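Local coordinates for protein NEQ263 (PDB 5BN3) that probably serves as the B-type subunit of an archaeal ATP synthase core, contributing to the ADP site at its boundary with the alpha-type subunit, at residues N108-T113 and A121-K126; G114-D119 and E390-E395; K126-A131 and S325-N330. All blocks are in the same frame, centred on the assembly; numbering follows the deposited sequence.

Contact 1. Residues N108-T113 and A121-K126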
loop_
_atom_site.group_PDB
_atom_site.type_symbol
_atom_site.label_atom_id
_atom_site.label_comp_id
_atom_site.label_asym_id
_atom_site.label_seq_id
_atom_site.Cartn_x
_atom_site.Cartn_y
_atom_site.Cartn_z
ATOM N N ASN B 108 -38.432 -11.788 -15.110
ATOM C CA ASN B 108 -38.704 -13.223 -15.068
ATOM C C ASN B 108 -38.741 -13.848 -16.458
ATOM O O ASN B 108 -39.044 -15.033 -16.607
ATOM C CB ASN B 108 -40.039 -13.486 -14.368
ATOM C CG ASN B 108 -41.221 -12.961 -15.162
ATOM O OD1 ASN B 108 -41.145 -11.898 -15.779
ATOM N ND2 ASN B 108 -42.318 -13.708 -15.157
ATOM N N GLU B 109 -38.444 -13.044 -17.474
ATOM C CA GLU B 109 -38.506 -13.499 -18.860
ATOM C C GLU B 109 -37.123 -13.492 -19.512
ATOM O O GLU B 109 -36.513 -12.436 -19.691
ATOM C CB GLU B 109 -39.478 -12.621 -19.652
ATOM C CG GLU B 109 -39.639 -13.009 -21.108
ATOM C CD GLU B 109 -40.579 -12.081 -21.858
ATOM O OE1 GLU B 109 -41.351 -11.343 -21.202
ATOM O OE2 GLU B 109 -40.545 -12.087 -23.105
ATOM N N ILE B 110 -36.633 -14.676 -19.866
ATOM C CA ILE B 110 -35.320 -14.812 -20.495
ATOM C C ILE B 110 -35.269 -14.198 -21.896
ATOM O O ILE B 110 -36.126 -14.475 -22.737
ATOM C CB ILE B 110 -34.893 -16.297 -20.584
ATOM C CG1 ILE B 110 -34.614 -16.859 -19.186
ATOM C CG2 ILE B 110 -33.658 -16.453 -21.458
ATOM C CD1 ILE B 110 -34.163 -18.312 -19.186
ATOM N N LEU B 111 -34.267 -13.354 -22.128
ATOM C CA LEU B 111 -33.940 -12.884 -23.471
ATOM C C LEU B 111 -32.834 -13.774 -24.025
ATOM O O LEU B 111 -31.681 -13.680 -23.596
ATOM C CB LEU B 111 -33.455 -11.430 -23.438
ATOM C CG LEU B 111 -34.450 -10.325 -23.082
ATOM C CD1 LEU B 111 -33.727 -9.006 -22.866
ATOM C CD2 LEU B 111 -35.483 -10.172 -24.178
ATOM N N TYR B 112 -33.173 -14.641 -24.974
ATOM C CA TYR B 112 -32.178 -15.560 -25.520
ATOM C C TYR B 112 -31.176 -14.878 -26.451
ATOM O O TYR B 112 -31.550 -14.212 -27.418
ATOM C CB TYR B 112 -32.850 -16.762 -26.188
ATOM C CG TYR B 112 -33.359 -17.749 -25.172
ATOM C CD1 TYR B 112 -32.494 -18.641 -24.561
ATOM C CD2 TYR B 112 -34.694 -17.770 -24.801
ATOM C CE1 TYR B 112 -32.943 -19.533 -23.624
ATOM C CE2 TYR B 112 -35.154 -18.665 -23.862
ATOM C CZ TYR B 112 -34.269 -19.542 -23.280
ATOM O OH TYR B 112 -34.699 -20.440 -22.342
ATOM N N THR B 113 -29.898 -15.053 -26.134
ATOM C CA THR B 113 -28.816 -14.417 -26.871
ATOM C C THR B 113 -28.330 -15.301 -28.005
ATOM O O THR B 113 -27.742 -14.815 -28.968
ATOM C CB THR B 113 -27.622 -14.099 -25.947
ATOM O OG1 THR B 113 -27.032 -15.321 -25.483
ATOM C CG2 THR B 113 -28.079 -13.279 -24.756
ATOM N N ALA B 121 -26.337 -21.271 -18.295
ATOM C CA ALA B 121 -26.068 -21.053 -16.877
ATOM C C ALA B 121 -26.295 -19.618 -16.407
ATOM O O ALA B 121 -26.603 -19.392 -15.242
ATOM C CB ALA B 121 -24.664 -21.499 -16.537
ATOM N N HIS B 122 -26.140 -18.647 -17.301
ATOM C CA HIS B 122 -26.238 -17.243 -16.894
ATOM C C HIS B 122 -27.143 -16.396 -17.788
ATOM O O HIS B 122 -26.714 -15.347 -18.276
ATOM C CB HIS B 122 -24.839 -16.613 -16.861
ATOM C CG HIS B 122 -23.803 -17.472 -16.205
ATOM N ND1 HIS B 122 -23.837 -17.797 -14.867
ATOM C CD2 HIS B 122 -22.689 -18.066 -16.705
ATOM C CE1 HIS B 122 -22.798 -18.557 -14.570
ATOM N NE2 HIS B 122 -22.086 -18.734 -15.669
ATOM N N PRO B 123 -28.402 -16.831 -17.998
ATOM C CA PRO B 123 -29.229 -16.125 -18.982
ATOM C C PRO B 123 -29.583 -14.700 -18.575
ATOM O O PRO B 123 -29.748 -14.407 -17.386
ATOM C CB PRO B 123 -30.498 -16.980 -19.054
ATOM C CG PRO B 123 -30.570 -17.663 -17.733
ATOM C CD PRO B 123 -29.141 -17.924 -17.340
ATOM N N LEU B 124 -29.683 -13.829 -19.577
ATOM C CA LEU B 124 -30.117 -12.448 -19.397
ATOM C C LEU B 124 -31.641 -12.386 -19.406
ATOM O O LEU B 124 -32.286 -13.006 -20.256
ATOM C CB LEU B 124 -29.553 -11.587 -20.534
ATOM C CG LEU B 124 -30.173 -10.217 -20.830
ATOM C CD1 LEU B 124 -29.898 -9.243 -19.705
ATOM C CD2 LEU B 124 -29.652 -9.658 -22.142
ATOM N N LEU B 125 -32.219 -11.650 -18.462
ATOM C CA LEU B 125 -33.672 -11.498 -18.394
ATOM C C LEU B 125 -34.095 -10.096 -18.820
ATOM O O LEU B 125 -33.324 -9.147 -18.689
ATOM C CB LEU B 125 -34.186 -11.803 -16.981
ATOM C CG LEU B 125 -34.573 -13.250 -16.660
ATOM C CD1 LEU B 125 -33.434 -14.205 -16.919
ATOM C CD2 LEU B 125 -35.031 -13.374 -15.216
ATOM N N LYS B 126 -35.314 -9.962 -19.339
ATOM C CA LYS B 126 -35.794 -8.657 -19.793
ATOM C C LYS B 126 -36.008 -7.715 -18.611
ATOM O O LYS B 126 -36.762 -8.023 -17.681
ATOM C CB LYS B 126 -37.081 -8.782 -20.618
ATOM C CG LYS B 126 -37.394 -7.533 -21.441
ATOM C CD LYS B 126 -38.521 -7.762 -22.443
ATOM C CE LYS B 126 -39.880 -7.787 -21.768
ATOM N NZ LYS B 126 -40.988 -7.867 -22.762
HETATM O O HOH W 1 -38.589 -10.169 -17.444
HETATM O O HOH W 2 -29.918 -15.184 -22.080
#
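Ile110 and Leu125 face each other as a non-hydrogen-bonded pair of a short antiparallel bridge, their CA atoms 4.3 Å apart and their side chains diverging. The bridge illustrates how two brief strands can be held by few bonds: Lys126 N donates to Glu109 O at 2.8 Å, almost straight on to the carbonyl, and Leu111 N donates to Leu124 O. Beyond the bridge a water takes over, accepting from Leu124 N and donating to Leu111 O.

Ile110 can be followed outward. From CB, CG2 lies anti to the backbone N and reaches Leu124 O and Pro123 CB, while also sitting over the centre of the Tyr112 ring, 3.5 Å above its plane. The other branch begins at CG1, 3.7 Å from Leu125 CD1, and extends (chi2 -179°) to CD1, which rests on Pro123 CB and CG. An alanine here is likely to open a gap beside Pro123 and Leu125 CD1 and to uncover part of one face of the Tyr112 ring. On the other side of the bridge, Leu111 CD1 packs 3.7 Å from Lys126 CA. The ammonium of Lys126 pairs with Asp220; its approach to Glu109, NZ to OE1 at 3.8 Å, is a long ion pair between side chains lying side by side.

Within the fold, Leu111 and Leu124 press on Thr275 of strand 273-281, whereas Ile110 and Tyr112 turn to His336 of helix 334-356, placing the bridge between the nucleotide-binding sheet and that helix.

Contact 2. Residues G114-D119 and E390-E395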
loop_
_atom_site.group_PDB
_atom_site.type_symbol
_atom_site.label_atom_id
_atom_site.label_comp_id
_atom_site.label_asym_id
_atom_site.label_seq_id
_atom_site.Cartn_x
_atom_site.Cartn_y
_atom_site.Cartn_z
ATOM N N GLY B 114 -28.570 -16.604 -27.880
ATOM C CA GLY B 114 -28.078 -17.561 -28.853
ATOM C C GLY B 114 -26.659 -17.990 -28.538
ATOM O O GLY B 114 -26.050 -18.765 -29.278
ATOM N N ILE B 115 -26.137 -17.476 -27.429
ATOM C CA ILE B 115 -24.785 -17.785 -26.982
ATOM C C ILE B 115 -24.844 -18.784 -25.824
ATOM O O ILE B 115 -25.362 -18.467 -24.754
ATOM C CB ILE B 115 -24.060 -16.497 -26.537
ATOM C CG1 ILE B 115 -24.065 -15.469 -27.677
ATOM C CG2 ILE B 115 -22.640 -16.800 -26.096
ATOM C CD1 ILE B 115 -23.712 -14.059 -27.241
ATOM N N SER B 116 -24.309 -19.984 -26.043
ATOM C CA SER B 116 -24.420 -21.077 -25.076
ATOM C C SER B 116 -23.846 -20.748 -23.703
ATOM O O SER B 116 -24.465 -21.037 -22.681
ATOM C CB SER B 116 -23.741 -22.335 -25.619
ATOM O OG SER B 116 -24.308 -22.726 -26.853
ATOM N N SER B 117 -22.661 -20.148 -23.685
ATOM C CA SER B 117 -21.987 -19.808 -22.435
ATOM C C SER B 117 -22.779 -18.810 -21.591
ATOM O O SER B 117 -22.542 -18.678 -20.390
ATOM C CB SER B 117 -20.578 -19.281 -22.715
ATOM O OG SER B 117 -20.599 -18.200 -23.626
ATOM N N ILE B 118 -23.725 -18.118 -22.221
ATOM C CA ILE B 118 -24.629 -17.222 -21.504
ATOM C C ILE B 118 -25.977 -17.888 -21.218
ATOM O O ILE B 118 -26.395 -17.982 -20.065
ATOM C CB ILE B 118 -24.875 -15.923 -22.301
ATOM C CG1 ILE B 118 -23.599 -15.074 -22.351
ATOM C CG2 ILE B 118 -26.014 -15.123 -21.687
ATOM C CD1 ILE B 118 -23.750 -13.788 -23.147
ATOM N N ASP B 119 -26.647 -18.360 -22.267
ATOM C CA ASP B 119 -28.037 -18.820 -22.167
ATOM C C ASP B 119 -28.320 -19.944 -21.163
ATOM O O ASP B 119 -29.351 -19.927 -20.491
ATOM C CB ASP B 119 -28.564 -19.222 -23.550
ATOM C CG ASP B 119 -28.768 -18.034 -24.468
ATOM O OD1 ASP B 119 -28.803 -16.888 -23.973
ATOM O OD2 ASP B 119 -28.906 -18.249 -25.691
ATOM N N GLU B 390 -22.745 -17.106 -35.130
ATOM C CA GLU B 390 -23.492 -18.327 -34.854
ATOM C C GLU B 390 -24.558 -18.109 -33.785
ATOM O O GLU B 390 -24.281 -17.531 -32.730
ATOM C CB GLU B 390 -22.542 -19.446 -34.416
ATOM C CG GLU B 390 -23.244 -20.747 -34.053
ATOM C CD GLU B 390 -22.274 -21.868 -33.728
ATOM O OE1 GLU B 390 -21.050 -21.613 -33.705
ATOM O OE2 GLU B 390 -22.735 -23.005 -33.493
ATOM N N TYR B 391 -25.774 -18.566 -34.069
ATOM C CA TYR B 391 -26.861 -18.531 -33.098
ATOM C C TYR B 391 -27.225 -19.953 -32.692
ATOM O O TYR B 391 -27.541 -20.788 -33.542
ATOM C CB TYR B 391 -28.094 -17.831 -33.684
ATOM C CG TYR B 391 -29.237 -17.689 -32.703
ATOM C CD1 TYR B 391 -30.127 -18.735 -32.478
ATOM C CD2 TYR B 391 -29.429 -16.509 -32.003
ATOM C CE1 TYR B 391 -31.166 -18.607 -31.579
ATOM C CE2 TYR B 391 -30.466 -16.371 -31.105
ATOM C CZ TYR B 391 -31.329 -17.421 -30.896
ATOM O OH TYR B 391 -32.361 -17.280 -29.998
ATOM N N ARG B 392 -27.193 -20.226 -31.394
ATOM C CA ARG B 392 -27.599 -21.531 -30.895
ATOM C C ARG B 392 -28.901 -21.429 -30.115
ATOM O O ARG B 392 -29.014 -20.636 -29.179
ATOM C CB ARG B 392 -26.504 -22.136 -30.011
ATOM C CG ARG B 392 -25.168 -22.308 -30.710
ATOM C CD ARG B 392 -24.254 -23.210 -29.912
ATOM N NE ARG B 392 -22.932 -23.338 -30.519
ATOM C CZ ARG B 392 -21.810 -23.506 -29.829
ATOM N NH1 ARG B 392 -21.849 -23.558 -28.505
ATOM N NH2 ARG B 392 -20.651 -23.612 -30.460
ATOM N N SER B 393 -29.891 -22.225 -30.507
ATOM C CA SER B 393 -31.115 -22.326 -29.726
ATOM C C SER B 393 -30.762 -22.972 -28.392
ATOM O O SER B 393 -29.740 -23.655 -28.278
ATOM C CB SER B 393 -32.171 -23.155 -30.460
ATOM O OG SER B 393 -31.799 -24.520 -30.529
ATOM N N ILE B 394 -31.593 -22.745 -27.380
ATOM C CA ILE B 394 -31.344 -23.317 -26.062
ATOM C C ILE B 394 -31.359 -24.847 -26.130
ATOM O O ILE B 394 -30.623 -25.517 -25.400
ATOM C CB ILE B 394 -32.355 -22.782 -25.016
ATOM C CG1 ILE B 394 -31.992 -23.255 -23.609
ATOM C CG2 ILE B 394 -33.779 -23.186 -25.370
ATOM C CD1 ILE B 394 -30.651 -22.754 -23.130
ATOM N N GLU B 395 -32.177 -25.388 -27.032
ATOM C CA GLU B 395 -32.241 -26.828 -27.250
ATOM C C GLU B 395 -30.926 -27.355 -27.816
ATOM O O GLU B 395 -30.462 -28.427 -27.432
ATOM C CB GLU B 395 -33.399 -27.186 -28.189
ATOM C CG GLU B 395 -34.788 -26.921 -27.623
ATOM C CD GLU B 395 -35.231 -25.477 -27.781
ATOM O OE1 GLU B 395 -34.615 -24.737 -28.576
ATOM O OE2 GLU B 395 -36.207 -25.083 -27.107
HETATM O O HOH W 3 -28.276 -21.113 -26.399
#
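Gly114 and Arg392 approach within 4.5 Å at their CA atoms, where the turn entering helix 116-119 meets the N-terminal end of helix 394-408, a junction of the P-loop NTPase-type nucleotide-binding domain with the C-terminal helical domain. The backbones are joined by Arg392 N, which donates to Gly114 O at 2.8 Å, in the carbonyl plane on a lone pair. A CA-H...O contact returns from Gly114 CA to Arg392 O. At the backbone angles of Gly114 (phi 85°, psi 3°) a CB would jam against the preceding carbonyl and hit Tyr391 CD2, which calls for glycine; its absence lets the Tyr391 ring lie against the backbone, Gly114 CA standing 3.7 Å from the ring centroid, over one face.

Among the side chains, Arg392 runs extended from CG to NE, which brings its flat end past Ser116. NH1 donates to Ser116 OG in the guanidinium plane, and also donates to Phe383 O. On another edge NE donates to Glu390 OE2 at 3.0 Å in a salt bridge, meeting that oxygen from above the carboxylate plane, and NH2 donates to Lys385 O. Such bonding at several edge positions should fix its rotation. Ser116 OG is bonded to Ser397 of helix 394-408. Ile394 CD1 touches Asp119 CB, and a water donates to Arg392 O and to Asp119 OD2, the oxygen that accepts from Gly114 N at 2.8 Å on its syn side.

Contact 3. Residues K126-A131 and S325-N330. With ADP (adenosine-5'-diphosphate), chain C.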
loop_
_atom_site.group_PDB
_atom_site.type_symbol
_atom_site.label_atom_id
_atom_site.label_comp_id
_atom_site.label_asym_id
_atom_site.label_seq_id
_atom_site.Cartn_x
_atom_site.Cartn_y
_atom_site.Cartn_z
ATOM N N LYS B 126 -35.314 -9.962 -19.339
ATOM C CA LYS B 126 -35.794 -8.657 -19.793
ATOM C C LYS B 126 -36.008 -7.715 -18.611
ATOM O O LYS B 126 -36.762 -8.023 -17.681
ATOM C CB LYS B 126 -37.081 -8.782 -20.618
ATOM C CG LYS B 126 -37.394 -7.533 -21.441
ATOM C CD LYS B 126 -38.521 -7.762 -22.443
ATOM C CE LYS B 126 -39.880 -7.787 -21.768
ATOM N NZ LYS B 126 -40.988 -7.867 -22.762
ATOM N N GLY B 127 -35.331 -6.570 -18.647
ATOM C CA GLY B 127 -35.390 -5.617 -17.555
ATOM C C GLY B 127 -34.209 -5.750 -16.613
ATOM O O GLY B 127 -34.055 -4.966 -15.681
ATOM N N GLN B 128 -33.364 -6.744 -16.857
ATOM C CA GLN B 128 -32.201 -6.964 -16.001
ATOM C C GLN B 128 -31.076 -5.986 -16.333
ATOM O O GLN B 128 -30.954 -5.516 -17.469
ATOM C CB GLN B 128 -31.705 -8.409 -16.143
ATOM C CG GLN B 128 -30.665 -8.846 -15.115
ATOM C CD GLN B 128 -30.339 -10.329 -15.209
ATOM O OE1 GLN B 128 -30.860 -11.037 -16.072
ATOM N NE2 GLN B 128 -29.478 -10.804 -14.318
ATOM N N LYS B 129 -30.274 -5.658 -15.324
ATOM C CA LYS B 129 -29.036 -4.932 -15.550
ATOM C C LYS B 129 -27.877 -5.887 -15.280
ATOM O O LYS B 129 -27.762 -6.454 -14.190
ATOM C CB LYS B 129 -28.950 -3.684 -14.659
ATOM C CG LYS B 129 -29.249 -3.937 -13.189
ATOM C CD LYS B 129 -29.070 -2.678 -12.363
ATOM C CE LYS B 129 -29.234 -2.968 -10.885
ATOM N NZ LYS B 129 -30.627 -3.323 -10.514
ATOM N N ILE B 130 -27.035 -6.090 -16.285
ATOM C CA ILE B 130 -25.912 -7.007 -16.147
ATOM C C ILE B 130 -24.692 -6.495 -16.908
ATOM O O ILE B 130 -24.792 -6.098 -18.067
ATOM C CB ILE B 130 -26.300 -8.439 -16.589
ATOM C CG1 ILE B 130 -25.092 -9.371 -16.545
ATOM C CG2 ILE B 130 -26.897 -8.425 -17.976
ATOM C CD1 ILE B 130 -25.475 -10.822 -16.328
ATOM N N ALA B 131 -23.543 -6.487 -16.240
ATOM C CA ALA B 131 -22.342 -5.893 -16.810
ATOM C C ALA B 131 -21.473 -6.904 -17.546
ATOM O O ALA B 131 -21.559 -8.107 -17.305
ATOM C CB ALA B 131 -21.536 -5.208 -15.728
ATOM N N SER B 325 -25.512 -14.438 -13.304
ATOM C CA SER B 325 -26.757 -13.720 -13.540
ATOM C C SER B 325 -27.631 -13.936 -12.314
ATOM O O SER B 325 -28.100 -15.053 -12.075
ATOM C CB SER B 325 -27.460 -14.235 -14.797
ATOM O OG SER B 325 -28.718 -13.603 -14.963
ATOM N N ARG B 326 -27.835 -12.879 -11.531
ATOM C CA ARG B 326 -28.544 -12.994 -10.254
ATOM C C ARG B 326 -29.996 -13.425 -10.397
ATOM O O ARG B 326 -30.512 -14.169 -9.565
ATOM C CB ARG B 326 -28.493 -11.674 -9.479
ATOM C CG ARG B 326 -27.195 -11.430 -8.739
ATOM C CD ARG B 326 -27.197 -10.080 -8.050
ATOM N NE ARG B 326 -25.848 -9.535 -7.929
ATOM C CZ ARG B 326 -25.036 -9.766 -6.902
ATOM N NH1 ARG B 326 -25.435 -10.536 -5.903
ATOM N NH2 ARG B 326 -23.825 -9.226 -6.876
ATOM N N LEU B 327 -30.653 -12.950 -11.448
ATOM C CA LEU B 327 -32.084 -13.172 -11.613
ATOM C C LEU B 327 -32.382 -14.384 -12.489
ATOM O O LEU B 327 -33.542 -14.725 -12.702
ATOM C CB LEU B 327 -32.751 -11.921 -12.193
ATOM C CG LEU B 327 -32.538 -10.615 -11.422
ATOM C CD1 LEU B 327 -33.331 -9.478 -12.043
ATOM C CD2 LEU B 327 -32.927 -10.791 -9.974
ATOM N N ALA B 328 -31.328 -15.036 -12.975
ATOM C CA ALA B 328 -31.443 -16.153 -13.917
ATOM C C ALA B 328 -32.494 -17.195 -13.534
ATOM O O ALA B 328 -33.286 -17.620 -14.373
ATOM C CB ALA B 328 -30.091 -16.819 -14.099
ATOM N N LYS B 329 -32.497 -17.595 -12.265
ATOM C CA LYS B 329 -33.419 -18.618 -11.773
ATOM C C LYS B 329 -34.896 -18.261 -11.962
ATOM O O LYS B 329 -35.736 -19.149 -12.122
ATOM C CB LYS B 329 -33.130 -18.922 -10.313
ATOM N N ASN B 330 -35.210 -16.966 -11.932
ATOM C CA ASN B 330 -36.581 -16.498 -12.129
ATOM C C ASN B 330 -37.172 -16.894 -13.482
ATOM O O ASN B 330 -38.389 -17.006 -13.620
ATOM C CB ASN B 330 -36.662 -14.974 -11.978
ATOM C CG ASN B 330 -36.396 -14.506 -10.565
ATOM O OD1 ASN B 330 -36.401 -15.296 -9.624
ATOM N ND2 ASN B 330 -36.176 -13.204 -10.407
HETATM P PB ADP C . -24.748 -10.724 -2.485
HETATM O O1B ADP C . -23.720 -11.211 -1.499
HETATM O O2B ADP C . -25.976 -10.117 -1.864
HETATM O O3B ADP C . -24.160 -9.928 -3.621
HETATM P PA ADP C . -26.783 -12.556 -3.378
HETATM O O1A ADP C . -27.450 -12.761 -2.050
HETATM O O2A ADP C . -27.417 -11.650 -4.401
HETATM O O3A ADP C . -25.248 -12.111 -3.149
HETATM O "O5'" ADP C . -26.575 -14.006 -4.046
HETATM C "C5'" ADP C . -25.786 -14.138 -5.228
HETATM C "C4'" ADP C . -26.249 -15.346 -6.034
HETATM O "O4'" ADP C . -26.077 -16.548 -5.272
HETATM C "C3'" ADP C . -27.723 -15.209 -6.371
HETATM O "O3'" ADP C . -27.901 -15.356 -7.783
HETATM C "C2'" ADP C . -28.402 -16.336 -5.622
HETATM O "O2'" ADP C . -29.384 -16.982 -6.431
HETATM C "C1'" ADP C . -27.289 -17.302 -5.254
HETATM N N9 ADP C . -27.536 -17.854 -3.900
HETATM C C8 ADP C . -27.117 -17.321 -2.736
HETATM N N7 ADP C . -27.518 -18.078 -1.683
HETATM C C5 ADP C . -28.206 -19.126 -2.174
HETATM C C6 ADP C . -28.902 -20.304 -1.608
HETATM N N6 ADP C . -28.939 -20.524 -0.268
HETATM N N1 ADP C . -29.490 -21.153 -2.481
HETATM C C2 ADP C . -29.458 -20.948 -3.812
HETATM N N3 ADP C . -28.847 -19.900 -4.392
HETATM C C4 ADP C . -28.213 -18.973 -3.637
#
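Gln128 reaches across to Ser325 with its amide, NE2 donating to Ser325 OG at 3.0 Å with OG lying close to the amide plane. Its CG is anti to the backbone N (chi1 -169°) and the chain beyond is extended, which carries the amide over to the other segment. On the way it slides past Leu327 in the opposite direction, Leu327 CD1 lying 4.1 Å from Gln128 CG. Nearby, Ile130 CD1 lies 4.2 Å from Ser325 CA.

A second shell sets these groups. Gln128 OE1 accepts from Leu125 N and NE2 also donates to Glu300 O, so both ends of the buried amide are engaged and its flip is settled. Ser325 OG is likewise bonded to Pro123 O. Held thus, Ser325 leads into Arg326, whose side chain leaves for the bound ADP. There NH1 lies among three phosphate oxygens: it donates to O3B at 2.7 Å, and more weakly, at bent angles, to O2A and O3A. The ribose adds a weak bond from ADP O3' to Arg326 O. NH2 of Arg326 donates to Gly296 O, which would help to steady the guanidinium.

The nucleotide belongs chiefly to the alpha-chain subunit, whose Gly226, Gly228, Lys229 and Val231 bind it in the manner of a P-loop. An arginine supplied across the subunit boundary to the phosphates is consistent with an arginine finger, as at the interfacial sites of rotary ATPases.

Contacts 1 and 3 form one unit, their centres 7 Å apart, sharing Lys126 and joined by the bond of Pro123 O with Ser325 OG (2.8 Å) and by Leu124 CD1 packing on Ile130 CG2 at 3.6 Å. Contact 2 abuts contact 1 on another flank, where Thr113 OG1 and Asp119 OD1 are 2.8 Å apart and Tyr112 packs on Ile394, but it stays about 7 Å from contact 3 between nearest atoms. Of the three, contact 3 touches ADP, through Arg326; the Leu125 side chain of contact 1 is about 9 Å from that of Arg326 between nearest atoms, while contact 2 joins the start of helix 394-408, its centre about 16 Å from that of contact 3.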